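Local coordinates for FixG-related protein (Vibrio parahaemolyticus, PDB 2R39), which is of unknown function but, as a FixG relative, is probably a membrane-bound iron-sulfur protein of electron transport, represented here by its C-terminal immunoglobulin-like domain, at residues Val8-Met13 / Lys102-Thr107; Met13-Asp18 / Tyr35-Ile40; Val46-Leu51 / Lys64-Val69; Asp52-Asn57 / Gln96-Asp101; Asp86-Ala91 / Ser112-Lys117. All coordinates share one frame; numbering follows the deposited sequence.

Interaction 1. Residues Val8-Met13 / Lys102-Thr107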
# COMPACT_ATOMS: atom_id res chain seq x y z
N VAL A 8 -13.98 0.14 18.18
CA VAL A 8 -12.50 -0.10 18.11
C VAL A 8 -12.18 -1.04 16.95
O VAL A 8 -12.59 -2.21 16.94
CB VAL A 8 -11.91 -0.66 19.45
CG1 VAL A 8 -10.39 -0.69 19.40
CG2 VAL A 8 -12.36 0.19 20.65
N ASP A 9 -11.47 -0.53 15.95
CA ASP A 9 -11.14 -1.30 14.75
C ASP A 9 -10.33 -2.53 15.12
O ASP A 9 -9.48 -2.45 16.01
CB ASP A 9 -10.32 -0.45 13.79
CG ASP A 9 -11.13 0.66 13.14
OD1 ASP A 9 -12.38 0.67 13.24
OD2 ASP A 9 -10.49 1.52 12.51
N PRO A 10 -10.62 -3.68 14.46
CA PRO A 10 -9.86 -4.91 14.66
C PRO A 10 -8.44 -4.85 14.09
O PRO A 10 -7.57 -5.63 14.49
CB PRO A 10 -10.69 -5.97 13.92
CG PRO A 10 -11.43 -5.21 12.89
CD PRO A 10 -11.73 -3.87 13.51
N ALA A 11 -8.22 -3.92 13.17
CA ALA A 11 -6.92 -3.76 12.55
C ALA A 11 -6.64 -2.29 12.36
O ALA A 11 -7.57 -1.47 12.39
CB ALA A 11 -6.88 -4.47 11.18
N GLY A 12 -5.37 -1.96 12.15
CA GLY A 12 -4.99 -0.59 11.80
C GLY A 12 -4.01 -0.63 10.65
O GLY A 12 -3.29 -1.61 10.47
N MSE A 13 -4.00 0.43 9.85
CA MSE A 13 -2.96 0.60 8.86
C MSE A 13 -2.69 2.07 8.67
O MSE A 13 -3.62 2.87 8.62
CB MSE A 13 -3.33 -0.03 7.51
CG MSE A 13 -2.24 0.20 6.45
SE MSE A 13 -2.56 -0.68 4.75
CE MSE A 13 -4.20 0.28 4.24
N LYS A 102 -10.70 -10.12 5.67
CA LYS A 102 -11.93 -10.87 5.40
C LYS A 102 -12.60 -11.49 6.64
O LYS A 102 -13.83 -11.45 6.76
CB LYS A 102 -11.69 -11.98 4.36
CG LYS A 102 -10.78 -13.11 4.80
CD LYS A 102 -10.46 -14.04 3.61
CE LYS A 102 -11.41 -15.25 3.55
NZ LYS A 102 -11.61 -15.73 2.15
N SER A 103 -11.81 -12.05 7.55
CA SER A 103 -12.32 -12.83 8.70
C SER A 103 -13.13 -11.99 9.70
O SER A 103 -14.02 -12.52 10.39
CB SER A 103 -11.16 -13.49 9.43
OG SER A 103 -10.44 -12.52 10.18
N ASN A 104 -12.78 -10.71 9.82
CA ASN A 104 -13.56 -9.75 10.59
C ASN A 104 -14.41 -8.88 9.67
O ASN A 104 -15.04 -7.92 10.13
CB ASN A 104 -12.64 -8.86 11.46
CG ASN A 104 -11.92 -9.65 12.55
OD1 ASN A 104 -12.55 -10.14 13.50
ND2 ASN A 104 -10.60 -9.75 12.44
N GLU A 105 -14.42 -9.22 8.38
CA GLU A 105 -15.19 -8.49 7.35
C GLU A 105 -14.95 -6.98 7.49
O GLU A 105 -15.87 -6.19 7.77
CB GLU A 105 -16.69 -8.89 7.44
CG GLU A 105 -17.60 -8.37 6.30
CD GLU A 105 -17.29 -8.96 4.92
OE1 GLU A 105 -16.82 -10.13 4.83
OE2 GLU A 105 -17.53 -8.26 3.91
N PHE A 106 -13.70 -6.58 7.29
CA PHE A 106 -13.22 -5.25 7.65
C PHE A 106 -12.20 -4.80 6.61
O PHE A 106 -11.35 -5.58 6.17
CB PHE A 106 -12.60 -5.30 9.06
CG PHE A 106 -12.03 -3.98 9.53
CD1 PHE A 106 -12.86 -2.92 9.88
CD2 PHE A 106 -10.65 -3.82 9.64
CE1 PHE A 106 -12.32 -1.69 10.32
CE2 PHE A 106 -10.11 -2.61 10.08
CZ PHE A 106 -10.95 -1.54 10.41
N THR A 107 -12.30 -3.54 6.19
CA THR A 107 -11.26 -2.96 5.35
C THR A 107 -10.83 -1.64 5.96
O THR A 107 -11.61 -0.99 6.65
CB THR A 107 -11.72 -2.73 3.89
OG1 THR A 107 -12.77 -1.75 3.88
CG2 THR A 107 -12.22 -4.02 3.26
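P10 sets its CD-CG edge down on one face of the F106 ring, CD over the centre, and this CH-pi contact is the heart of the meeting between 8-13 and 102-107. P10 CD sits 3.7 Å from the centroid of the F106 ring, only 3° off the ring normal, while P10 CG reaches F106 CD2 at 3.6 Å. The ring is carried there because F106 CG stands anti to the backbone N (chi1 178°), which extends the phenyl group from its strand toward the N-terminal segment.

Further apolar packing comes from A11, whose CB lies 3.9 Å from F106 CE2; the same methyl also rests on Y49 and I108. P10 CB makes a looser contact with the amide of N104, 4.1 Å from N104 ND2. That amide nitrogen is spent elsewhere, on D101.

Polar groups approach the far end of the ring without bonding to it. The D9 carboxylate carbon CG is 3.5 Å from F106 CZ, its plane turned 53° from that of the ring, and A11 O comes within 3.6 Å of F106 CE2. E105 and F106 both face D101 in a G1 beta bulge at the start of strand 106-115.

No hydrogen bond joins the two segments, so the start of strand 11-17 in one sheet is held to the edge strand of the other by dispersion and by the proline C-H groups against the aromatic pi cloud.

Interaction 2. Residues Met13-Asp18 / Tyr35-Ile40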
# COMPACT_ATOMS: atom_id res chain seq x y z
N MSE A 13 -4.00 0.43 9.85
CA MSE A 13 -2.96 0.60 8.86
C MSE A 13 -2.69 2.07 8.67
O MSE A 13 -3.62 2.87 8.62
CB MSE A 13 -3.33 -0.03 7.51
CG MSE A 13 -2.24 0.20 6.45
SE MSE A 13 -2.56 -0.68 4.75
CE MSE A 13 -4.20 0.28 4.24
N SER A 14 -1.43 2.42 8.57
CA SER A 14 -1.04 3.74 8.15
C SER A 14 -0.02 3.60 7.04
O SER A 14 0.52 2.51 6.80
CB SER A 14 -0.52 4.60 9.33
OG SER A 14 0.61 4.00 9.93
N VAL A 15 0.18 4.69 6.31
CA VAL A 15 1.02 4.69 5.12
C VAL A 15 1.92 5.90 5.19
O VAL A 15 1.46 6.99 5.49
CB VAL A 15 0.16 4.79 3.84
CG1 VAL A 15 1.05 5.03 2.59
CG2 VAL A 15 -0.68 3.52 3.66
N ILE A 16 3.21 5.68 4.92
CA ILE A 16 4.14 6.77 4.64
C ILE A 16 4.65 6.61 3.22
O ILE A 16 5.27 5.59 2.89
CB ILE A 16 5.35 6.77 5.62
CG1 ILE A 16 4.87 6.91 7.07
CG2 ILE A 16 6.34 7.88 5.24
CD1 ILE A 16 5.98 6.81 8.11
N ARG A 17 4.38 7.61 2.38
CA ARG A 17 5.03 7.71 1.09
C ARG A 17 6.31 8.49 1.34
O ARG A 17 6.27 9.55 1.94
CB ARG A 17 4.15 8.41 0.06
CG ARG A 17 4.83 8.59 -1.30
CD ARG A 17 3.95 9.39 -2.27
NE ARG A 17 4.62 9.51 -3.56
CZ ARG A 17 5.54 10.44 -3.82
NH1 ARG A 17 5.86 11.33 -2.90
NH2 ARG A 17 6.12 10.49 -5.02
N ASP A 18 7.44 7.95 0.89
CA ASP A 18 8.75 8.57 1.17
C ASP A 18 8.91 9.94 0.54
O ASP A 18 8.54 10.15 -0.61
CB ASP A 18 9.86 7.63 0.72
CG ASP A 18 9.79 6.30 1.41
OD1 ASP A 18 9.88 6.29 2.65
OD2 ASP A 18 9.63 5.28 0.73
N TYR A 35 6.95 3.31 -0.65
CA TYR A 35 6.02 3.47 0.47
C TYR A 35 6.42 2.55 1.62
O TYR A 35 7.07 1.53 1.41
CB TYR A 35 4.60 3.08 0.05
CG TYR A 35 4.10 3.78 -1.19
CD1 TYR A 35 3.39 4.97 -1.10
CD2 TYR A 35 4.34 3.25 -2.46
CE1 TYR A 35 2.92 5.62 -2.26
CE2 TYR A 35 3.89 3.89 -3.61
CZ TYR A 35 3.18 5.08 -3.51
OH TYR A 35 2.73 5.70 -4.65
N THR A 36 6.00 2.91 2.83
CA THR A 36 6.00 1.97 3.95
C THR A 36 4.61 1.88 4.55
O THR A 36 4.02 2.89 4.97
CB THR A 36 7.04 2.36 5.02
OG1 THR A 36 8.32 2.47 4.40
CG2 THR A 36 7.11 1.30 6.12
N LEU A 37 4.06 0.67 4.56
CA LEU A 37 2.79 0.40 5.24
C LEU A 37 3.06 -0.03 6.69
O LEU A 37 3.92 -0.85 6.93
CB LEU A 37 1.99 -0.68 4.51
CG LEU A 37 1.74 -0.59 3.00
CD1 LEU A 37 0.74 -1.67 2.54
CD2 LEU A 37 1.28 0.76 2.56
N LYS A 38 2.32 0.55 7.63
CA LYS A 38 2.34 0.09 9.02
C LYS A 38 1.00 -0.57 9.32
O LYS A 38 -0.05 0.05 9.16
CB LYS A 38 2.57 1.26 9.98
CG LYS A 38 2.54 0.89 11.47
CD LYS A 38 2.78 2.11 12.37
CE LYS A 38 4.22 2.59 12.30
NZ LYS A 38 4.53 3.74 13.22
N VAL A 39 1.03 -1.83 9.73
CA VAL A 39 -0.18 -2.60 9.95
C VAL A 39 -0.22 -3.11 11.39
O VAL A 39 0.78 -3.62 11.89
CB VAL A 39 -0.28 -3.79 8.96
CG1 VAL A 39 -1.40 -4.74 9.35
CG2 VAL A 39 -0.47 -3.30 7.52
N ILE A 40 -1.36 -2.98 12.04
CA ILE A 40 -1.51 -3.56 13.38
C ILE A 40 -2.73 -4.46 13.51
O ILE A 40 -3.81 -4.14 13.00
CB ILE A 40 -1.44 -2.49 14.51
CG1 ILE A 40 -1.70 -3.15 15.87
CG2 ILE A 40 -2.39 -1.34 14.28
CD1 ILE A 40 -1.18 -2.38 17.00
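V15 and L37 stand side by side on the inward face of an antiparallel strand pair, V15 CG2 3.6 Å from L37 CD2. M13, a selenomethionine, shares that face. It runs straight from the backbone as far as SE and bends at chi3, which carries CE to the backbone of F97 and L99 in the opposing sheet; SE lies 4.1 Å from L37 CD1, and M13 CG is equally far from V39 CG2.

At the other end R17 crosses Y35. With CG anti to the backbone N (chi1 177°) and the chain extended to NE, the aliphatic part of R17 passes along the tyrosine, CG reaching Y35 CE1 at 3.7 Å. The guanidinium plane is turned 73° from the ring, with Y35 OH at its edge, but these polar ends bond elsewhere: R17 NH2 to N33 and Y35 OH to the backbone O of R113. The Y35 ring also meets F97 edge-to-face.

On the reverse face, S14 OG packs 3.4 Å from K38 CB, while the lysine bends at chi3 and leads its ammonium away.

Paired backbone bonds hold the register at S14-K38 and I16-T36; the straightest, I16 N to T36 O, is 2.9 Å long with 174° at the hydrogen. Alternation of an apolar inner face with a more polar outer one is characteristic of a beta-sandwich sheet, here in an immunoglobulin-like domain.

Interaction 3. Residues Val46-Leu51 / Lys64-Val69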
# COMPACT_ATOMS: atom_id res chain seq x y z
N VAL A 46 -4.59 -14.37 15.84
CA VAL A 46 -3.86 -14.21 14.57
C VAL A 46 -4.85 -13.86 13.46
O VAL A 46 -5.94 -14.43 13.40
CB VAL A 46 -3.09 -15.52 14.18
CG1 VAL A 46 -2.33 -15.36 12.85
CG2 VAL A 46 -2.13 -15.93 15.28
N GLN A 47 -4.48 -12.92 12.59
CA GLN A 47 -5.34 -12.53 11.48
C GLN A 47 -4.57 -12.54 10.15
O GLN A 47 -3.34 -12.46 10.15
CB GLN A 47 -5.96 -11.14 11.75
CG GLN A 47 -6.68 -10.99 13.12
CD GLN A 47 -7.97 -11.80 13.24
OE1 GLN A 47 -8.48 -12.33 12.25
NE2 GLN A 47 -8.49 -11.91 14.47
N GLU A 48 -5.29 -12.63 9.03
CA GLU A 48 -4.70 -12.57 7.67
C GLU A 48 -5.28 -11.39 6.93
O GLU A 48 -6.50 -11.22 6.88
CB GLU A 48 -4.93 -13.86 6.84
CG GLU A 48 -4.47 -13.71 5.33
CD GLU A 48 -4.73 -14.93 4.41
OE1 GLU A 48 -4.25 -16.02 4.74
OE2 GLU A 48 -5.38 -14.76 3.34
N TYR A 49 -4.41 -10.58 6.34
CA TYR A 49 -4.83 -9.39 5.60
C TYR A 49 -4.35 -9.47 4.14
O TYR A 49 -3.31 -10.05 3.86
CB TYR A 49 -4.31 -8.10 6.27
CG TYR A 49 -4.58 -8.01 7.78
CD1 TYR A 49 -5.88 -8.01 8.28
CD2 TYR A 49 -3.54 -7.93 8.69
CE1 TYR A 49 -6.13 -7.92 9.66
CE2 TYR A 49 -3.78 -7.83 10.08
CZ TYR A 49 -5.08 -7.83 10.55
OH TYR A 49 -5.33 -7.75 11.92
N ASN A 50 -5.14 -8.92 3.21
CA ASN A 50 -4.65 -8.67 1.86
C ASN A 50 -4.40 -7.17 1.77
O ASN A 50 -5.15 -6.36 2.36
CB ASN A 50 -5.69 -9.01 0.79
CG ASN A 50 -5.77 -10.52 0.44
OD1 ASN A 50 -4.86 -11.32 0.66
ND2 ASN A 50 -6.90 -10.89 -0.17
N LEU A 51 -3.40 -6.80 0.99
CA LEU A 51 -3.03 -5.40 0.76
C LEU A 51 -3.14 -5.15 -0.72
O LEU A 51 -2.68 -5.96 -1.53
CB LEU A 51 -1.63 -5.10 1.27
CG LEU A 51 -1.32 -5.53 2.72
CD1 LEU A 51 0.16 -5.54 2.94
CD2 LEU A 51 -2.03 -4.65 3.78
N LYS A 64 4.97 -7.07 -0.03
CA LYS A 64 3.93 -7.87 0.64
C LYS A 64 2.53 -7.58 0.14
O LYS A 64 2.12 -6.42 0.01
CB LYS A 64 3.96 -7.72 2.16
CG LYS A 64 5.02 -8.50 2.86
CD LYS A 64 4.83 -10.03 2.81
CE LYS A 64 5.91 -10.68 3.64
NZ LYS A 64 6.34 -12.05 3.19
N GLN A 65 1.80 -8.66 -0.12
CA GLN A 65 0.45 -8.60 -0.62
C GLN A 65 -0.54 -9.25 0.36
O GLN A 65 -1.67 -8.78 0.53
CB GLN A 65 0.38 -9.33 -1.97
CG GLN A 65 -0.95 -9.22 -2.62
CD GLN A 65 -0.97 -9.73 -4.04
OE1 GLN A 65 -0.98 -10.94 -4.28
NE2 GLN A 65 -1.02 -8.80 -4.98
N THR A 66 -0.14 -10.37 0.95
CA THR A 66 -0.98 -11.12 1.87
C THR A 66 -0.09 -11.42 3.07
O THR A 66 1.03 -11.92 2.89
CB THR A 66 -1.48 -12.44 1.22
OG1 THR A 66 -2.29 -12.13 0.08
CG2 THR A 66 -2.31 -13.24 2.19
N ILE A 67 -0.58 -11.16 4.27
CA ILE A 67 0.24 -11.31 5.49
C ILE A 67 -0.53 -11.97 6.63
O ILE A 67 -1.75 -11.85 6.71
CB ILE A 67 0.77 -9.93 5.99
CG1 ILE A 67 -0.36 -8.89 6.04
CG2 ILE A 67 1.88 -9.42 5.09
CD1 ILE A 67 0.02 -7.56 6.63
N GLN A 68 0.20 -12.68 7.50
CA GLN A 68 -0.34 -13.18 8.76
C GLN A 68 0.22 -12.34 9.91
O GLN A 68 1.44 -12.18 10.03
CB GLN A 68 0.06 -14.65 8.99
CG GLN A 68 -0.87 -15.67 8.38
CD GLN A 68 -0.50 -17.10 8.74
OE1 GLN A 68 0.17 -17.35 9.76
NE2 GLN A 68 -0.93 -18.04 7.91
N VAL A 69 -0.67 -11.79 10.74
CA VAL A 69 -0.27 -10.87 11.81
C VAL A 69 -0.72 -11.38 13.18
O VAL A 69 -1.88 -11.74 13.37
CB VAL A 69 -0.84 -9.45 11.55
CG1 VAL A 69 -0.24 -8.42 12.52
CG2 VAL A 69 -0.58 -9.02 10.11
O HOH W 1 -1.50 -6.10 -3.97
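L51 N gives the shortest polar bond of the contact, 2.7 Å to Q65 O, where 64-65 leads into strand 66-69. Close by, a water donates to L51 O and accepts from Q65 NE2, extending the join past the last regular bridge. The side chains of N50 and T66 lie alongside each other on the outer face, and T66 OG1 donates to N50 OD1 at 2.8 Å, tilted 30° from the amide plane. Beside them the E48 chain crosses T66, its OE2 3.6 Å from T66 CG2.

Two reciprocal pairs of backbone bonds, Q47 with V69 and Y49 with I67, set the antiparallel register.

Y49, L51, I67 and V69 make the inward side mostly apolar; the buried Q47 amide there is satisfied by T43 OG1 and S103 OG. V69 CG2 meets the Y49 ring at its edge, near the ring plane, 3.4 Å from Y49 CE2. I67 CD1 comes to the same edge and lies 4.2 Å from L51 CD1; the branch is put there by I67 CG1 lying between the backbone N and the carbonyl carbon (chi1 48°). L75 and L77 of the opposing sheet pack on I67.

E48, N50 and T66 thus turn polar groups outward, while I67 and V69 bring edge strand 66-69 into the largely hydrocarbon sandwich core.

Interaction 4. Residues Asp52-Asn57 / Gln96-Asp101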
# COMPACT_ATOMS: atom_id res chain seq x y z
N ASP A 52 -3.75 -4.02 -1.05
CA ASP A 52 -4.06 -3.66 -2.44
C ASP A 52 -3.91 -2.17 -2.63
O ASP A 52 -3.74 -1.45 -1.67
CB ASP A 52 -5.51 -4.06 -2.76
CG ASP A 52 -5.63 -5.53 -3.04
OD1 ASP A 52 -5.17 -5.94 -4.13
OD2 ASP A 52 -6.16 -6.25 -2.15
N VAL A 53 -3.96 -1.73 -3.88
CA VAL A 53 -3.95 -0.30 -4.20
C VAL A 53 -5.04 -0.08 -5.26
O VAL A 53 -5.29 -0.95 -6.11
CB VAL A 53 -2.57 0.25 -4.71
CG1 VAL A 53 -2.09 -0.47 -6.03
CG2 VAL A 53 -2.62 1.77 -4.91
N LYS A 54 -5.72 1.04 -5.16
CA LYS A 54 -6.62 1.40 -6.23
C LYS A 54 -6.33 2.81 -6.72
O LYS A 54 -5.78 3.63 -5.97
CB LYS A 54 -8.07 1.16 -5.82
CG LYS A 54 -8.79 2.30 -5.22
CD LYS A 54 -10.32 2.11 -5.34
CE LYS A 54 -10.78 0.76 -4.81
NZ LYS A 54 -12.18 0.84 -4.27
N GLY A 55 -6.60 3.06 -8.00
CA GLY A 55 -6.43 4.39 -8.58
C GLY A 55 -5.46 4.48 -9.73
O GLY A 55 -5.37 5.53 -10.36
N LEU A 56 -4.73 3.40 -10.01
CA LEU A 56 -3.81 3.38 -11.17
C LEU A 56 -4.35 2.47 -12.26
O LEU A 56 -4.76 1.34 -11.97
CB LEU A 56 -2.40 2.93 -10.73
CG LEU A 56 -1.64 4.02 -9.97
CD1 LEU A 56 -0.50 3.46 -9.11
CD2 LEU A 56 -1.10 5.06 -10.97
N ASN A 57 -4.36 2.96 -13.50
CA ASN A 57 -4.89 2.19 -14.64
C ASN A 57 -3.90 1.15 -15.18
O ASN A 57 -4.27 0.21 -15.89
CB ASN A 57 -5.35 3.16 -15.75
CG ASN A 57 -6.51 4.04 -15.31
OD1 ASN A 57 -7.22 3.73 -14.34
ND2 ASN A 57 -6.73 5.11 -16.02
N GLN A 96 -5.40 4.80 -3.23
CA GLN A 96 -5.70 4.37 -1.88
C GLN A 96 -5.08 3.02 -1.71
O GLN A 96 -5.24 2.16 -2.58
CB GLN A 96 -7.19 4.11 -1.72
CG GLN A 96 -8.03 5.26 -1.31
CD GLN A 96 -9.45 4.78 -1.13
OE1 GLN A 96 -9.82 3.72 -1.66
NE2 GLN A 96 -10.23 5.52 -0.37
N PHE A 97 -4.40 2.83 -0.58
CA PHE A 97 -4.01 1.52 -0.14
C PHE A 97 -5.14 0.92 0.70
O PHE A 97 -5.82 1.64 1.48
CB PHE A 97 -2.73 1.59 0.65
CG PHE A 97 -1.53 1.93 -0.19
CD1 PHE A 97 -0.90 0.95 -0.95
CD2 PHE A 97 -1.01 3.22 -0.21
CE1 PHE A 97 0.22 1.25 -1.72
CE2 PHE A 97 0.10 3.53 -0.98
CZ PHE A 97 0.71 2.54 -1.74
N ILE A 98 -5.38 -0.37 0.51
CA ILE A 98 -6.52 -0.98 1.13
C ILE A 98 -6.05 -2.21 1.86
O ILE A 98 -5.39 -3.07 1.28
CB ILE A 98 -7.60 -1.29 0.09
CG1 ILE A 98 -8.06 0.03 -0.57
CG2 ILE A 98 -8.80 -2.06 0.73
CD1 ILE A 98 -8.51 -0.13 -2.00
N LEU A 99 -6.37 -2.27 3.16
CA LEU A 99 -6.13 -3.49 3.92
C LEU A 99 -7.47 -4.21 4.01
O LEU A 99 -8.47 -3.63 4.43
CB LEU A 99 -5.58 -3.15 5.33
CG LEU A 99 -5.40 -4.38 6.24
CD1 LEU A 99 -4.29 -4.15 7.24
CD2 LEU A 99 -6.70 -4.72 6.96
N THR A 100 -7.49 -5.46 3.59
CA THR A 100 -8.68 -6.28 3.68
C THR A 100 -8.45 -7.40 4.69
O THR A 100 -7.53 -8.19 4.53
CB THR A 100 -9.05 -6.88 2.31
OG1 THR A 100 -9.27 -5.81 1.38
CG2 THR A 100 -10.33 -7.74 2.41
N ASP A 101 -9.28 -7.41 5.73
CA ASP A 101 -9.31 -8.47 6.76
C ASP A 101 -10.65 -9.13 6.56
O ASP A 101 -11.64 -8.72 7.18
CB ASP A 101 -9.25 -7.81 8.16
CG ASP A 101 -9.42 -8.81 9.33
OD1 ASP A 101 -9.88 -9.96 9.16
OD2 ASP A 101 -9.11 -8.40 10.46
O HOH W 2 -7.00 -5.21 0.18
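Strands 47-54 and 92-101 are the two central strands of one sheet of the immunoglobulin-like sandwich, and here they pair antiparallel. Reciprocal backbone bonds link D52 with I98 and K54 with Q96. Of these, I98 N to D52 O (2.9 Å) approaches from 41° above the carbonyl plane.

Between the two pairs, V53 and F97 point into the core. V53 CG2 lies over one face of the F97 ring toward its rim, and V53 CB is 4.2 Å from F97 CD1.

On the outer face K54 runs beside Q96, its CG 4.0 Å from Q96 OE1. The lysine bends at chi3 (52°), and its CE passes I98 CD1 at 3.7 Å. A water lies 2.7 Å from D52 OD2, 2.9 Å from I98 O and 2.6 Å from T100 OG1, joining D52 to the I98 carbonyl and the T100 hydroxyl on the outer side of the sheet.

Both strands have further neighbours, 66-69 and 106-115, and V53 and F97 meet L81 across the sandwich, as in the interior of an immunoglobulin-like sheet.

Interaction 5. Residues Asp86-Ala91 / Ser112-Lys117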
# COMPACT_ATOMS: atom_id res chain seq x y z
N ASP A 86 3.31 6.27 -19.80
CA ASP A 86 2.43 6.44 -20.96
C ASP A 86 0.96 6.17 -20.63
O ASP A 86 0.07 6.62 -21.35
CB ASP A 86 2.87 5.54 -22.13
CG ASP A 86 4.22 5.94 -22.70
OD1 ASP A 86 4.69 7.06 -22.40
OD2 ASP A 86 4.81 5.14 -23.45
N LYS A 87 0.71 5.44 -19.54
CA LYS A 87 -0.67 5.13 -19.17
C LYS A 87 -1.14 5.93 -17.94
O LYS A 87 -2.26 5.74 -17.46
CB LYS A 87 -0.84 3.60 -19.01
CG LYS A 87 -0.55 2.86 -20.35
CD LYS A 87 -0.58 1.36 -20.23
CE LYS A 87 -0.24 0.70 -21.57
NZ LYS A 87 -1.01 1.32 -22.68
N LEU A 88 -0.29 6.81 -17.42
CA LEU A 88 -0.70 7.70 -16.32
C LEU A 88 -1.54 8.83 -16.91
O LEU A 88 -1.23 9.32 -18.00
CB LEU A 88 0.52 8.27 -15.57
CG LEU A 88 1.43 7.29 -14.77
CD1 LEU A 88 2.67 8.03 -14.29
CD2 LEU A 88 0.74 6.67 -13.58
N ASN A 89 -2.60 9.23 -16.21
CA ASN A 89 -3.49 10.31 -16.67
C ASN A 89 -2.82 11.68 -16.55
O ASN A 89 -3.03 12.57 -17.39
CB ASN A 89 -4.81 10.28 -15.87
CG ASN A 89 -5.68 9.05 -16.20
OD1 ASN A 89 -5.50 8.40 -17.23
ND2 ASN A 89 -6.63 8.75 -15.33
N SER A 90 -2.01 11.82 -15.50
CA SER A 90 -1.28 13.04 -15.19
C SER A 90 -0.13 12.69 -14.24
O SER A 90 0.02 11.55 -13.83
CB SER A 90 -2.20 14.04 -14.48
OG SER A 90 -2.65 13.49 -13.26
N ALA A 91 0.68 13.70 -13.89
CA ALA A 91 1.87 13.46 -13.07
C ALA A 91 1.51 13.08 -11.64
O ALA A 91 2.31 12.46 -10.95
CB ALA A 91 2.77 14.69 -13.07
N SER A 112 -3.24 7.94 -0.59
CA SER A 112 -1.86 8.37 -0.78
C SER A 112 -1.73 8.92 -2.20
O SER A 112 -2.72 9.26 -2.83
CB SER A 112 -0.92 7.18 -0.53
OG SER A 112 0.44 7.56 -0.64
N ARG A 113 -0.51 8.97 -2.73
CA ARG A 113 -0.31 9.57 -4.05
C ARG A 113 0.65 8.74 -4.87
O ARG A 113 1.53 8.13 -4.30
CB ARG A 113 0.29 10.97 -3.89
CG ARG A 113 -0.60 12.01 -3.16
CD ARG A 113 -1.80 12.45 -3.99
NE ARG A 113 -2.59 13.46 -3.29
CZ ARG A 113 -3.64 13.21 -2.52
NH1 ARG A 113 -4.03 11.95 -2.33
NH2 ARG A 113 -4.25 14.22 -1.91
N PHE A 114 0.46 8.69 -6.19
CA PHE A 114 1.50 8.20 -7.09
C PHE A 114 1.90 9.37 -7.95
O PHE A 114 1.05 9.98 -8.61
CB PHE A 114 1.06 7.01 -7.98
CG PHE A 114 2.22 6.41 -8.77
CD1 PHE A 114 2.98 5.38 -8.24
CD2 PHE A 114 2.60 6.95 -10.01
CE1 PHE A 114 4.08 4.85 -8.96
CE2 PHE A 114 3.69 6.43 -10.72
CZ PHE A 114 4.42 5.40 -10.19
N ILE A 115 3.19 9.69 -7.95
CA ILE A 115 3.69 10.90 -8.59
C ILE A 115 4.86 10.58 -9.51
O ILE A 115 5.81 9.89 -9.12
CB ILE A 115 4.06 11.99 -7.52
CG1 ILE A 115 2.88 12.20 -6.55
CG2 ILE A 115 4.45 13.34 -8.19
CD1 ILE A 115 3.19 13.13 -5.38
N LYS A 116 4.75 11.06 -10.75
CA LYS A 116 5.79 10.94 -11.77
C LYS A 116 6.81 12.07 -11.65
O LYS A 116 6.55 13.08 -10.99
CB LYS A 116 5.16 10.93 -13.16
CG LYS A 116 6.12 10.62 -14.34
CD LYS A 116 5.33 10.42 -15.63
CE LYS A 116 3.99 11.21 -15.64
NZ LYS A 116 3.11 10.82 -16.79
N LYS A 117 7.96 11.90 -12.29
CA LYS A 117 9.04 12.90 -12.26
C LYS A 117 8.63 14.24 -12.84
O LYS A 117 9.03 15.29 -12.32
CB LYS A 117 10.28 12.39 -12.99
CG LYS A 117 11.50 13.21 -12.69
CD LYS A 117 12.77 12.55 -13.17
CE LYS A 117 13.97 13.35 -12.71
NZ LYS A 117 15.23 12.66 -13.08
O HOH W 3 0.59 9.88 -11.70
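L88 fits against K116 and F114 where the loop following strand 74-83 passes the end of strand 106-115, an edge strand of the immunoglobulin-like sandwich. Its two methyl groups divide the work. L88 CD2 meets the F114 ring obliquely, 4.0 Å from F114 CD2, the two side chains crossing at about a right angle. L88 CD1 instead lies along the lysine, 3.7 Å from K116 CE, the leucine and lysine side chains running antiparallel past one another. K116 leaves its backbone with CG anti to N (chi1 -172°) and turns at chi3, so its hydrocarbon part runs back over the leucine. The ammonium reaches P85 O in a weak hydrogen bond. L56 packs on both L88 and F114, giving this end of the sandwich a small apolar cluster.

S90 follows, its carbonyl drawn toward the strand by a water that donates to S90 O at 2.8 Å and to F114 O at 3.1 Å. The same water lies at the edge of the F114 ring, in its plane.

A91 then brings the loop to the backbone of the strand, just ahead of strand 92-101. I115 CG2 comes within 3.6 Å of A91 O, and I115 CA makes a C-H...O contact with that oxygen at 3.1 Å. The direct bond is K116 N to A91 O, 2.8 Å long, in the carbonyl plane and with 164° at the hydrogen.

Overall arrangement
The five contacts tie together a two-sheet, immunoglobulin-like sandwich. Interaction 2 pairs neighbouring strands of one sheet; interactions 3 and 4 pair neighbours in the other and share strand 47-54. Interaction 1 spans the sheets at one end, joining strand 11-17 to strand 106-115. The latter strand runs on to interaction 5, its centre about 30 Å from that of interaction 1, on the opposite side of the chain's centre. Interactions 2, 3 and 4 are nested in the long loop that interaction 1 closes. Their centres lie 13 to 14 Å apart, and M13, Y35 and V39 of interaction 2 meet Y49, L51, F97 and L99 across the core, uniting both sheets in one domain.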